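Local coordinates for protein putative C39-like peptidase (Bacillus anthracis, PDB 3ERV) that is of unproven function but probably hydrolyses peptide bonds as a papain-like cysteine peptidase of the C39 type, at residues A[49-54]-A[146-151]; A[151-156]-A[178-183]; A[106-111]-A[214-219]. All blocks are in the same frame, centred on the assembly; numbering follows the deposited sequence.

Contact 1 (A[49-54]-A[146-151]); sequences GCEVTS and VIITNA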
loop_
_atom_site.group_PDB
_atom_site.type_symbol
_atom_site.label_atom_id
_atom_site.label_comp_id
_atom_site.label_asym_id
_atom_site.label_seq_id
_atom_site.Cartn_x
_atom_site.Cartn_y
_atom_site.Cartn_z
ATOM N N GLY A 49 9.719 2.083 -3.916
ATOM C CA GLY A 49 8.630 1.534 -4.698
ATOM C C GLY A 49 7.637 0.588 -4.033
ATOM O O GLY A 49 6.968 -0.152 -4.738
ATOM N N CYS A 50 7.515 0.592 -2.706
ATOM C CA CYS A 50 6.612 -0.366 -2.036
ATOM C C CYS A 50 5.137 -0.214 -2.472
ATOM O O CYS A 50 4.471 -1.196 -2.722
ATOM C CB CYS A 50 6.733 -0.322 -0.500
ATOM S SG CYS A 50 6.254 1.256 0.297
ATOM N N GLU A 51 4.614 1.011 -2.544
ATOM C CA GLU A 51 3.223 1.156 -3.032
ATOM C C GLU A 51 2.970 0.719 -4.481
ATOM O O GLU A 51 1.993 -0.026 -4.780
ATOM C CB GLU A 51 2.750 2.602 -2.846
ATOM C CG GLU A 51 2.946 3.155 -1.439
ATOM C CD GLU A 51 4.195 4.011 -1.200
ATOM O OE1 GLU A 51 5.171 3.934 -1.977
ATOM O OE2 GLU A 51 4.223 4.742 -0.154
ATOM N N VAL A 52 3.812 1.176 -5.400
ATOM C CA VAL A 52 3.585 0.797 -6.795
ATOM C C VAL A 52 3.884 -0.696 -7.025
ATOM O O VAL A 52 3.315 -1.325 -7.930
ATOM C CB VAL A 52 4.343 1.686 -7.833
ATOM C CG1 VAL A 52 3.894 3.179 -7.751
ATOM C CG2 VAL A 52 5.904 1.541 -7.751
ATOM N N THR A 53 4.798 -1.251 -6.239
ATOM C CA THR A 53 5.149 -2.667 -6.404
ATOM C C THR A 53 4.025 -3.580 -5.901
ATOM O O THR A 53 3.729 -4.584 -6.562
ATOM C CB THR A 53 6.521 -3.013 -5.743
ATOM O OG1 THR A 53 7.542 -2.180 -6.312
ATOM C CG2 THR A 53 6.902 -4.457 -6.011
ATOM N N SER A 54 3.416 -3.242 -4.738
ATOM C CA SER A 54 2.212 -3.930 -4.224
ATOM C C SER A 54 1.012 -3.804 -5.187
ATOM O O SER A 54 0.251 -4.765 -5.437
ATOM C CB SER A 54 1.791 -3.347 -2.858
ATOM O OG SER A 54 2.801 -3.546 -1.834
ATOM N N VAL A 146 -4.228 -4.126 -1.300
ATOM C CA VAL A 146 -3.042 -3.351 -1.072
ATOM C C VAL A 146 -3.268 -2.466 0.168
ATOM O O VAL A 146 -4.286 -1.759 0.262
ATOM C CB VAL A 146 -2.721 -2.489 -2.288
ATOM C CG1 VAL A 146 -1.531 -1.504 -1.993
ATOM C CG2 VAL A 146 -2.479 -3.377 -3.511
ATOM N N ILE A 147 -2.338 -2.509 1.126
ATOM C CA ILE A 147 -2.541 -1.740 2.353
ATOM C C ILE A 147 -1.353 -0.852 2.751
ATOM O O ILE A 147 -0.189 -1.223 2.582
ATOM C CB ILE A 147 -2.989 -2.636 3.534
ATOM C CG1 ILE A 147 -1.835 -3.518 3.973
ATOM C CG2 ILE A 147 -4.274 -3.479 3.202
ATOM C CD1 ILE A 147 -1.152 -2.987 5.214
ATOM N N ILE A 148 -1.633 0.334 3.257
ATOM C CA ILE A 148 -0.551 1.161 3.775
ATOM C C ILE A 148 -0.446 0.883 5.299
ATOM O O ILE A 148 -1.457 0.886 5.979
ATOM C CB ILE A 148 -0.820 2.671 3.552
ATOM C CG1 ILE A 148 -1.099 2.985 2.076
ATOM C CG2 ILE A 148 0.335 3.535 4.122
ATOM C CD1 ILE A 148 0.032 2.737 1.177
ATOM N N THR A 149 0.759 0.638 5.810
ATOM C CA THR A 149 0.956 0.363 7.240
ATOM C C THR A 149 2.323 0.886 7.608
ATOM O O THR A 149 2.813 1.793 6.935
ATOM C CB THR A 149 0.858 -1.141 7.580
ATOM O OG1 THR A 149 0.986 -1.321 8.999
ATOM C CG2 THR A 149 1.972 -1.955 6.887
ATOM N N ASN A 150 2.950 0.345 8.656
ATOM C CA ASN A 150 4.370 0.669 8.897
ATOM C C ASN A 150 5.217 -0.604 8.883
ATOM O O ASN A 150 4.700 -1.696 9.090
ATOM C CB ASN A 150 4.567 1.456 10.198
ATOM C CG ASN A 150 4.475 0.555 11.431
ATOM O OD1 ASN A 150 5.412 -0.166 11.759
ATOM N ND2 ASN A 150 3.330 0.542 12.048
ATOM N N ALA A 151 6.516 -0.459 8.637
ATOM C CA ALA A 151 7.389 -1.617 8.416
ATOM C C ALA A 151 7.422 -2.674 9.555
ATOM O O ALA A 151 7.785 -3.841 9.299
ATOM C CB ALA A 151 8.781 -1.147 8.078
#

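Contact 2 (A[151-156]-A[178-183]); sequences ATFAPL and HCVVLI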
loop_
_atom_site.group_PDB
_atom_site.type_symbol
_atom_site.label_atom_id
_atom_site.label_comp_id
_atom_site.label_asym_id
_atom_site.label_seq_id
_atom_site.Cartn_x
_atom_site.Cartn_y
_atom_site.Cartn_z
ATOM N N ALA A 151 6.516 -0.459 8.637
ATOM C CA ALA A 151 7.389 -1.617 8.416
ATOM C C ALA A 151 7.422 -2.674 9.555
ATOM O O ALA A 151 7.785 -3.841 9.299
ATOM C CB ALA A 151 8.781 -1.147 8.078
ATOM N N THR A 152 7.032 -2.283 10.785
ATOM C CA THR A 152 7.032 -3.222 11.931
ATOM C C THR A 152 5.740 -4.009 12.041
ATOM O O THR A 152 5.663 -4.990 12.788
ATOM C CB THR A 152 7.177 -2.516 13.324
ATOM O OG1 THR A 152 5.939 -1.881 13.676
ATOM C CG2 THR A 152 8.316 -1.505 13.333
ATOM N N PHE A 153 4.708 -3.571 11.324
ATOM C CA PHE A 153 3.426 -4.238 11.394
ATOM C C PHE A 153 2.860 -4.251 12.820
ATOM O O PHE A 153 2.075 -5.134 13.178
ATOM C CB PHE A 153 3.538 -5.652 10.847
ATOM C CG PHE A 153 4.122 -5.715 9.456
ATOM C CD1 PHE A 153 3.515 -5.025 8.397
ATOM C CD2 PHE A 153 5.265 -6.448 9.204
ATOM C CE1 PHE A 153 4.062 -5.063 7.133
ATOM C CE2 PHE A 153 5.809 -6.494 7.932
ATOM C CZ PHE A 153 5.208 -5.788 6.896
ATOM N N ALA A 154 3.261 -3.266 13.623
ATOM C CA ALA A 154 2.683 -3.078 14.950
ATOM C C ALA A 154 2.518 -1.596 15.185
ATOM O O ALA A 154 3.194 -0.774 14.542
ATOM C CB ALA A 154 3.566 -3.723 16.044
ATOM N N PRO A 155 1.601 -1.238 16.096
ATOM C CA PRO A 155 1.342 0.177 16.375
ATOM C C PRO A 155 2.626 0.894 16.825
ATOM O O PRO A 155 3.525 0.300 17.479
ATOM C CB PRO A 155 0.285 0.130 17.481
ATOM C CG PRO A 155 -0.399 -1.221 17.269
ATOM C CD PRO A 155 0.704 -2.140 16.839
ATOM N N LEU A 156 2.758 2.150 16.431
ATOM C CA LEU A 156 3.960 2.863 16.747
ATOM C C LEU A 156 3.610 3.830 17.840
ATOM O O LEU A 156 2.471 4.323 17.930
ATOM C CB LEU A 156 4.503 3.630 15.536
ATOM C CG LEU A 156 5.084 2.824 14.362
ATOM C CD1 LEU A 156 5.367 3.716 13.131
ATOM C CD2 LEU A 156 6.315 2.016 14.779
ATOM N N HIS A 178 5.141 1.906 5.132
ATOM C CA HIS A 178 5.340 0.768 4.280
ATOM C C HIS A 178 4.034 0.331 3.578
ATOM O O HIS A 178 2.905 0.713 3.970
ATOM C CB HIS A 178 5.955 -0.375 5.093
ATOM C CG HIS A 178 6.540 -1.478 4.247
ATOM N ND1 HIS A 178 7.239 -1.238 3.077
ATOM C CD2 HIS A 178 6.525 -2.825 4.402
ATOM C CE1 HIS A 178 7.635 -2.385 2.554
ATOM N NE2 HIS A 178 7.208 -3.365 3.333
ATOM N N CYS A 179 4.162 -0.478 2.534
ATOM C CA CYS A 179 2.961 -0.891 1.802
ATOM C C CYS A 179 3.142 -2.309 1.354
ATOM O O CYS A 179 4.176 -2.664 0.818
ATOM C CB CYS A 179 2.714 0.046 0.610
ATOM S SG CYS A 179 1.305 -0.428 -0.403
ATOM N N VAL A 180 2.124 -3.122 1.583
ATOM C CA VAL A 180 2.189 -4.564 1.313
ATOM C C VAL A 180 0.831 -5.027 0.748
ATOM O O VAL A 180 -0.154 -4.288 0.755
ATOM C CB VAL A 180 2.591 -5.419 2.603
ATOM C CG1 VAL A 180 3.911 -4.915 3.268
ATOM C CG2 VAL A 180 1.464 -5.464 3.609
ATOM N N VAL A 181 0.792 -6.253 0.250
ATOM C CA VAL A 181 -0.443 -6.861 -0.225
ATOM C C VAL A 181 -0.889 -7.870 0.800
ATOM O O VAL A 181 -0.116 -8.786 1.128
ATOM C CB VAL A 181 -0.275 -7.608 -1.614
ATOM C CG1 VAL A 181 -1.647 -8.076 -2.140
ATOM C CG2 VAL A 181 0.467 -6.701 -2.650
ATOM N N LEU A 182 -2.116 -7.692 1.287
ATOM C CA LEU A 182 -2.796 -8.663 2.141
ATOM C C LEU A 182 -3.336 -9.811 1.304
ATOM O O LEU A 182 -4.209 -9.625 0.434
ATOM C CB LEU A 182 -3.941 -8.007 2.923
ATOM C CG LEU A 182 -4.807 -8.944 3.802
ATOM C CD1 LEU A 182 -4.008 -9.556 4.955
ATOM C CD2 LEU A 182 -6.031 -8.222 4.339
ATOM N N ILE A 183 -2.815 -11.002 1.532
ATOM C CA ILE A 183 -3.209 -12.094 0.704
ATOM C C ILE A 183 -3.831 -13.246 1.483
ATOM O O ILE A 183 -4.203 -14.272 0.890
ATOM C CB ILE A 183 -2.026 -12.649 -0.124
ATOM C CG1 ILE A 183 -0.997 -13.373 0.775
ATOM C CG2 ILE A 183 -1.406 -11.540 -1.092
ATOM C CD1 ILE A 183 -0.008 -14.261 -0.068
#

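Contact 3 (A[106-111]-A[214-219]); sequences GVYHGP and VQMGSQ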
loop_
_atom_site.group_PDB
_atom_site.type_symbol
_atom_site.label_atom_id
_atom_site.label_comp_id
_atom_site.label_asym_id
_atom_site.label_seq_id
_atom_site.Cartn_x
_atom_site.Cartn_y
_atom_site.Cartn_z
ATOM N N GLY A 106 6.444 8.663 0.059
ATOM C CA GLY A 106 5.556 7.574 -0.395
ATOM C C GLY A 106 4.300 8.243 -0.901
ATOM O O GLY A 106 4.289 9.461 -1.157
ATOM N N VAL A 107 3.233 7.469 -1.019
ATOM C CA VAL A 107 1.997 7.969 -1.593
ATOM C C VAL A 107 0.881 7.276 -0.832
ATOM O O VAL A 107 1.031 6.129 -0.411
ATOM C CB VAL A 107 1.909 7.679 -3.127
ATOM C CG1 VAL A 107 1.933 6.165 -3.369
ATOM C CG2 VAL A 107 0.627 8.275 -3.708
ATOM N N TYR A 108 -0.228 7.971 -0.623
ATOM C CA TYR A 108 -1.318 7.410 0.154
ATOM C C TYR A 108 -2.417 6.868 -0.777
ATOM O O TYR A 108 -2.254 6.805 -1.988
ATOM C CB TYR A 108 -1.837 8.436 1.172
ATOM C CG TYR A 108 -0.970 8.563 2.426
ATOM C CD1 TYR A 108 0.139 7.724 2.609
ATOM C CD2 TYR A 108 -1.282 9.493 3.460
ATOM C CE1 TYR A 108 0.936 7.802 3.743
ATOM C CE2 TYR A 108 -0.484 9.575 4.623
ATOM C CZ TYR A 108 0.631 8.708 4.755
ATOM O OH TYR A 108 1.475 8.730 5.878
ATOM N N HIS A 109 -3.542 6.469 -0.200
ATOM C CA HIS A 109 -4.536 5.732 -0.927
ATOM C C HIS A 109 -5.187 6.496 -2.119
ATOM O O HIS A 109 -5.516 5.888 -3.127
ATOM C CB HIS A 109 -5.609 5.223 0.051
ATOM C CG HIS A 109 -6.523 6.302 0.545
ATOM N ND1 HIS A 109 -7.736 6.581 -0.057
ATOM C CD2 HIS A 109 -6.390 7.196 1.556
ATOM C CE1 HIS A 109 -8.317 7.597 0.571
ATOM N NE2 HIS A 109 -7.521 7.983 1.556
ATOM N N GLY A 110 -5.381 7.810 -2.020
ATOM C CA GLY A 110 -6.109 8.521 -3.106
ATOM C C GLY A 110 -5.458 8.373 -4.488
ATOM O O GLY A 110 -6.039 7.808 -5.454
ATOM N N PRO A 111 -4.242 8.893 -4.618
ATOM C CA PRO A 111 -3.461 8.854 -5.862
ATOM C C PRO A 111 -3.199 7.396 -6.236
ATOM O O PRO A 111 -3.221 7.015 -7.399
ATOM C CB PRO A 111 -2.132 9.556 -5.459
ATOM C CG PRO A 111 -2.510 10.397 -4.194
ATOM C CD PRO A 111 -3.519 9.520 -3.502
ATOM N N VAL A 214 -4.879 0.374 11.125
ATOM C CA VAL A 214 -5.827 1.411 11.575
ATOM C C VAL A 214 -5.099 2.722 11.935
ATOM O O VAL A 214 -5.534 3.825 11.582
ATOM C CB VAL A 214 -6.681 0.906 12.777
ATOM C CG1 VAL A 214 -7.377 2.085 13.448
ATOM C CG2 VAL A 214 -7.706 -0.135 12.316
ATOM N N GLN A 215 -3.972 2.581 12.625
ATOM C CA GLN A 215 -3.118 3.718 12.976
ATOM C C GLN A 215 -2.614 4.525 11.786
ATOM O O GLN A 215 -2.536 5.746 11.890
ATOM C CB GLN A 215 -1.906 3.275 13.806
ATOM C CG GLN A 215 -1.043 4.449 14.195
ATOM C CD GLN A 215 0.038 4.058 15.171
ATOM O OE1 GLN A 215 0.870 3.191 14.912
ATOM N NE2 GLN A 215 0.032 4.707 16.307
ATOM N N MET A 216 -2.270 3.864 10.673
ATOM C CA MET A 216 -1.910 4.589 9.449
ATOM C C MET A 216 -3.088 5.091 8.623
ATOM O O MET A 216 -2.883 5.602 7.532
ATOM C CB MET A 216 -0.969 3.762 8.555
ATOM C CG MET A 216 0.445 3.609 9.115
ATOM S SD MET A 216 1.365 5.160 9.276
ATOM C CE MET A 216 1.435 5.761 7.573
ATOM N N GLY A 217 -4.322 4.959 9.112
ATOM C CA GLY A 217 -5.423 5.624 8.450
ATOM C C GLY A 217 -6.404 4.648 7.825
ATOM O O GLY A 217 -7.267 5.043 7.044
ATOM N N SER A 218 -6.264 3.372 8.151
ATOM C CA SER A 218 -7.097 2.328 7.535
ATOM C C SER A 218 -7.092 2.375 5.981
ATOM O O SER A 218 -8.128 2.158 5.350
ATOM C CB SER A 218 -8.536 2.446 8.060
ATOM O OG SER A 218 -8.609 1.941 9.387
ATOM N N GLN A 219 -5.937 2.679 5.388
ATOM C CA GLN A 219 -5.859 2.895 3.950
ATOM C C GLN A 219 -5.747 1.562 3.198
ATOM O O GLN A 219 -4.875 0.739 3.514
ATOM C CB GLN A 219 -4.701 3.775 3.592
ATOM C CG GLN A 219 -4.455 4.989 4.504
ATOM C CD GLN A 219 -3.379 5.867 3.891
ATOM O OE1 GLN A 219 -3.374 6.045 2.679
ATOM N NE2 GLN A 219 -2.448 6.391 4.702
#

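Contact 1 (A[49-54]-A[146-151])
Val146 lays both of its methyl branches against Ser54, one turn into helix 50-61. CG1, held anti to the backbone N (chi1 173°), meets Ser54 CB at 3.9 Å, while CG2 lies 3.6 Å from the carbonyl oxygen Ser54 O. A branched, rigid valine suits a strand and offers two methyls to the helix; serine is small enough to let strand 145-150 approach, with CA atoms of Ser54 and Val146 6.2 Å apart. Further along the strand, Ile148 reaches out with its longer arm. CD1 touches Glu51 CG at 3.9 Å, so the glutamate takes part through its aliphatic stem, and its bend at chi2 (98°) carries the carboxylate off to Val107, whose backbone N bonds to OE2. The helix start is secured by Thr53, whose OG1 and N both donate to Gly49 O, the hydroxyl at 2.6 Å and from above the carbonyl plane. Cys50, the first helical residue, follows Gly49 at the N-cap and also touches His178, consistent with the nucleophile position of a papain-like peptidase. Helix and strand thus meet through van der Waals contacts of methyl groups, one of them against a backbone carbonyl oxygen, while Glu51 OE2 finds its hydrogen bond outside the pair.

Contact 2 (A[151-156]-A[178-183])
Ala151, just past the end of strand 145-150, sets its backbone N 3.6 Å from His178 CB, and its own CB is 4.2 Å from that same atom; the small methyl lies alongside the histidine stem without adding polar demands. Thr152 then turns the chain: its OG1 accepts from Ala154 N at 3.0 Å, an ST turn, and is also bonded to Asn150 OD1. Within this turn Phe153 takes a positive phi (59°) and sends its ring back to strand 177-185. With CG beside the backbone N (chi1 -54°), the ring presents its CE1 and CZ corner to Val180, whose CG1 sits at the ring edge, 3.9 Å from CE1. CZ also comes within 4.1 Å of His178 CD2, lying close to the imidazole plane at that ring's edge. Over one face of the phenyl ring, toward its rim, stands the carbonyl oxygen of Ala151. Beyond the two segments, Phe153 touches Asp194 and Ile192, and His178 NE2 is hydrogen-bonded to Asp194 OD1, consistent with the histidine and aspartate of a Cys-His-Asp triad. The chemistry is apolar: phenylalanine, with no side-chain donor or acceptor, packs beside the His178–Asp194 pair and leaves its hydrogen bond alone.

Contact 3 (A[106-111]-A[214-219])
Gln219 OE1 takes the backbone N-H of His109 at 2.9 Å, the donor standing nearly along the C=O axis (176°), although the bond is bent to 144° at the hydrogen. His109 is the first residue of helix 109-119, so its N-H lacks an acceptor within the helix, and the side-chain amide supplies one. The same oxygen lies 3.2 Å from Tyr108 CB and, at the edge of the His109 ring and in its plane, 3.4 Å from CD2. The amide nitrogen turns back to its own segment: NE2 donates to Met216 O at 3.0 Å, a straight bond in the amide plane. With both arms held, the amide cannot easily flip, and the chain beyond CG is extended to span the gap between the helix start and the turn. NE2 also sits 3.3 Å above the centre of the Tyr108 ring; since the two planes are nearly perpendicular, the amide meets the ring's face with its nitrogen. Tyr108, at the N-cap position, is crossed at about a right angle by Met216, whose bent, flexible chain brings CE to 3.4 Å from OH. That hydroxyl has polar partners in Tyr105 and Ser172 O, while His109 ND1 is bonded to Asp126. In the partner segment, helix 206-215 ends in a Schellman motif with Gly217 at C', where the positive phi would press any CB against the preceding carbonyl. Gln219 thus links the beginning of one helix to the turn closing another. A neutral amide is well matched to this buried place because it offers a carbonyl acceptor and an NH2 donor side by side, meeting both backbone demands without introducing a net charge.

How the contacts relate
From the N terminus, helix 50-61 comes first, and contact 1 closes a long loop when strand 145-150 returns to pack on it. Residues 106-111, inside that loop, wait for residues 214-219, so contacts 1 and 3 cross. Contact 2 starts at Ala151, where contact 1 stops, and makes a short closure through the hairpin 162-173 to strand 177-185; it falls wholly within the span of contact 3. A backbone bond between Ile148 and Gln219 brings the end of contact 3 to strand 145-150, which pairs with 177-185. Glu51 to Val107 bridges contacts 1 and 3, and Gln215 to Leu156 bridges 2 and 3. Together they bring the helix carrying Cys50 to the sheet carrying His178, as in papain-like folds.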